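Local atomic coordinates of alcohol oxidase (Myceliophthora thermophila, PDB entry 6F74), a protein that binds FAD and probably acts as a VAO-type flavoprotein oxidase of the oxygen-dependent FAD-linked oxidoreductase family. Residues Pro28-Cys32 with His148-Leu152. Numbering follows the deposited sequence.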
ATOM      1  N   PRO A  28     -29.036  -2.467  16.447  1.00 22.23           N
ATOM      2  CA  PRO A  28     -29.190  -1.419  15.461  1.00 22.13           C
ATOM      3  C   PRO A  28     -28.300  -1.627  14.234  1.00 21.93           C
ATOM      4  O   PRO A  28     -27.169  -2.105  14.325  1.00 21.62           O
ATOM      5  CB  PRO A  28     -28.832  -0.152  16.223  1.00 21.73           C
ATOM      6  CG  PRO A  28     -28.036  -0.581  17.416  1.00 21.48           C
ATOM      7  CD  PRO A  28     -28.269  -2.026  17.633  1.00 21.83           C
ATOM      8  N   LYS A  29     -28.849  -1.262  13.086  1.00 22.17           N
ATOM      9  CA  LYS A  29     -28.163  -1.440  11.820  1.00 22.08           C
ATOM     10  C   LYS A  29     -27.045  -0.428  11.623  1.00 21.50           C
ATOM     11  O   LYS A  29     -26.025  -0.772  10.994  1.00 21.26           O
ATOM     12  CB  LYS A  29     -29.162  -1.427  10.671  1.00 22.63           C
ATOM     13  CG  LYS A  29     -29.842  -2.790  10.535  1.00 23.21           C
ATOM     14  CD  LYS A  29     -31.063  -2.779   9.629  1.00 23.91           C
ATOM     15  CE  LYS A  29     -30.893  -3.707   8.443  1.00 24.26           C
ATOM     16  NZ  LYS A  29     -32.205  -3.917   7.798  1.00 25.10           N
ATOM     17  N   CYS A  30     -27.195   0.773  12.219  1.00 21.32           N
ATOM     18  CA  CYS A  30     -26.240   1.840  12.048  1.00 20.88           C
ATOM     19  C   CYS A  30     -25.430   2.067  13.311  1.00 20.49           C
ATOM     20  O   CYS A  30     -25.982   2.085  14.424  1.00 20.59           O
ATOM     21  CB  CYS A  30     -26.950   3.138  11.682  1.00 21.08           C
ATOM     22  SG  CYS A  30     -27.962   2.991  10.189  1.00 21.68           S
ATOM     23  N   ARG A  31     -24.146   2.289  13.133  1.00 20.08           N
ATOM     24  CA  ARG A  31     -23.301   2.732  14.214  1.00 19.76           C
ATOM     25  C   ARG A  31     -23.676   4.160  14.647  1.00 19.76           C
ATOM     26  O   ARG A  31     -24.131   4.986  13.825  1.00 19.91           O
ATOM     27  CB  ARG A  31     -21.815   2.675  13.802  1.00 19.40           C
ATOM     28  CG  ARG A  31     -21.204   1.261  13.790  1.00 19.39           C
ATOM     29  CD  ARG A  31     -21.650   0.401  12.633  1.00 19.64           C
ATOM     30  NE  ARG A  31     -20.804  -0.807  12.489  1.00 19.62           N
ATOM     31  CZ  ARG A  31     -21.185  -2.079  12.650  1.00 19.94           C
ATOM     32  NH1 ARG A  31     -22.421  -2.423  12.971  1.00 20.32           N
ATOM     33  NH2 ARG A  31     -20.288  -3.040  12.475  1.00 19.95           N
ATOM     34  N   CYS A  32     -23.491   4.412  15.935  1.00 19.67           N
ATOM     35  CA  CYS A  32     -23.700   5.725  16.544  1.00 19.70           C
ATOM     36  C   CYS A  32     -22.552   6.697  16.226  1.00 19.44           C
ATOM     37  O   CYS A  32     -21.393   6.315  16.243  1.00 19.18           O
ATOM     38  CB  CYS A  32     -23.835   5.572  18.065  1.00 19.73           C
ATOM     39  SG  CYS A  32     -24.462   7.019  18.882  1.00 19.92           S
ATOM     40  N   HIS A 148     -20.784   0.654  23.041  1.00 19.94           N
ATOM     41  CA  HIS A 148     -21.492   1.862  22.665  1.00 19.83           C
ATOM     42  C   HIS A 148     -21.858   1.944  21.185  1.00 19.71           C
ATOM     43  O   HIS A 148     -22.281   3.004  20.709  1.00 19.64           O
ATOM     44  CB  HIS A 148     -20.755   3.110  23.150  1.00 19.66           C
ATOM     45  CG  HIS A 148     -20.506   3.120  24.625  1.00 19.85           C
ATOM     46  ND1 HIS A 148     -21.441   3.526  25.562  1.00 20.07           N
ATOM     47  CD2 HIS A 148     -19.410   2.743  25.325  1.00 19.91           C
ATOM     48  CE1 HIS A 148     -20.921   3.427  26.775  1.00 20.24           C
ATOM     49  NE2 HIS A 148     -19.681   2.981  26.662  1.00 20.16           N
ATOM     50  N   ASN A 149     -21.748   0.811  20.483  1.00 19.78           N
ATOM     51  CA  ASN A 149     -22.074   0.690  19.066  1.00 19.75           C
ATOM     52  C   ASN A 149     -21.427   1.778  18.224  1.00 19.45           C
ATOM     53  O   ASN A 149     -22.074   2.424  17.376  1.00 19.48           O
ATOM     54  CB  ASN A 149     -23.603   0.643  18.908  1.00 20.07           C
ATOM     55  CG  ASN A 149     -24.054   0.635  17.461  1.00 20.14           C
ATOM     56  OD1 ASN A 149     -23.532  -0.120  16.637  1.00 20.11           O
ATOM     57  ND2 ASN A 149     -25.039   1.466  17.146  1.00 20.29           N
ATOM     58  N   ILE A 150     -20.156   2.014  18.498  1.00 19.22           N
ATOM     59  CA  ILE A 150     -19.375   3.040  17.825  1.00 18.96           C
ATOM     60  C   ILE A 150     -18.444   2.304  16.858  1.00 18.83           C
ATOM     61  O   ILE A 150     -17.822   1.275  17.234  1.00 18.88           O
ATOM     62  CB  ILE A 150     -18.539   3.865  18.836  1.00 18.87           C
ATOM     63  CG1 ILE A 150     -19.451   4.640  19.775  1.00 19.03           C
ATOM     64  CG2 ILE A 150     -17.584   4.817  18.131  1.00 18.66           C
ATOM     65  CD1 ILE A 150     -18.724   5.608  20.708  1.00 19.01           C
ATOM     66  N   ARG A 151     -18.300   2.864  15.656  1.00 18.70           N
ATOM     67  CA  ARG A 151     -17.479   2.278  14.609  1.00 18.59           C
ATOM     68  C   ARG A 151     -16.009   2.241  15.021  1.00 18.42           C
ATOM     69  O   ARG A 151     -15.436   3.277  15.407  1.00 18.30           O
ATOM     70  CB  ARG A 151     -17.622   3.052  13.282  1.00 18.53           C
ATOM     71  CG  ARG A 151     -16.702   2.560  12.179  1.00 18.41           C
ATOM     72  CD  ARG A 151     -16.808   3.320  10.898  1.00 18.40           C
ATOM     73  NE  ARG A 151     -15.872   2.803   9.900  1.00 18.29           N
ATOM     74  CZ  ARG A 151     -15.791   3.230   8.632  1.00 18.31           C
ATOM     75  NH1 ARG A 151     -16.606   4.194   8.189  1.00 18.45           N
ATOM     76  NH2 ARG A 151     -14.881   2.696   7.784  1.00 18.22           N
ATOM     77  N   LEU A 152     -15.415   1.049  14.966  1.00 18.48           N
ATOM     78  CA  LEU A 152     -14.008   0.891  15.323  1.00 18.40           C
ATOM     79  C   LEU A 152     -13.165   0.982  14.068  1.00 18.24           C
ATOM     80  O   LEU A 152     -13.367   0.217  13.132  1.00 18.29           O
ATOM     81  CB  LEU A 152     -13.736  -0.436  16.044  1.00 18.64           C
ATOM     82  CG  LEU A 152     -12.294  -0.655  16.525  1.00 18.67           C
ATOM     83  CD1 LEU A 152     -11.959   0.298  17.658  1.00 18.67           C
ATOM     84  CD2 LEU A 152     -12.100  -2.079  16.987  1.00 19.01           C
TER
HETATM   85  O   HOH W   1     -24.706  -0.975  13.992  1.00 13.81           O
HETATM   86  O   HOH W   2     -19.471   5.494  14.509  1.00  8.18           O
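The carboxamide of Asn149 lies flat to its bond with Cys30: ND2 donates to Cys30 O (2.9 Å, 164° at the hydrogen), the acceptor only 8° out of the amide plane. Pro28 CG packs 3.6 Å from the same ND2. The Arg31 guanidinium takes water 1 at its edge, in plane, through NH1; that water donates to Asn149 OD1 and to Pro28 O (2.7 Å), while Arg31 NH2 bonds Asp573 O. OD1 also bonds a glycerol, probably from the crystallisation liquor. The Arg31 chain, turned back about its CB-CG bond (chi2 74°), lays CG 4.0 Å from Arg151 CB, and Arg151 runs on extended to a salt bridge with Glu589. Between backbones, Cys32 N donates to Asn149 O (2.8 Å), and water 2 links Cys32 O to Arg151 N. Asn149, with positive phi, is the C-prime residue of the Schellman motif ending helix 135-147. With an alanine here, Cys30 O would probably lose its amide donor and water 1 one of its acceptors. Two direct bonds and two water bridges thus satisfy backbone polar atoms of both the disulfide-tied N-terminal segment (Cys30-Cys596, Cys32-Cys38) and the turn into strand 152-155, while Arg31 and Pro28 carbons pack beside them.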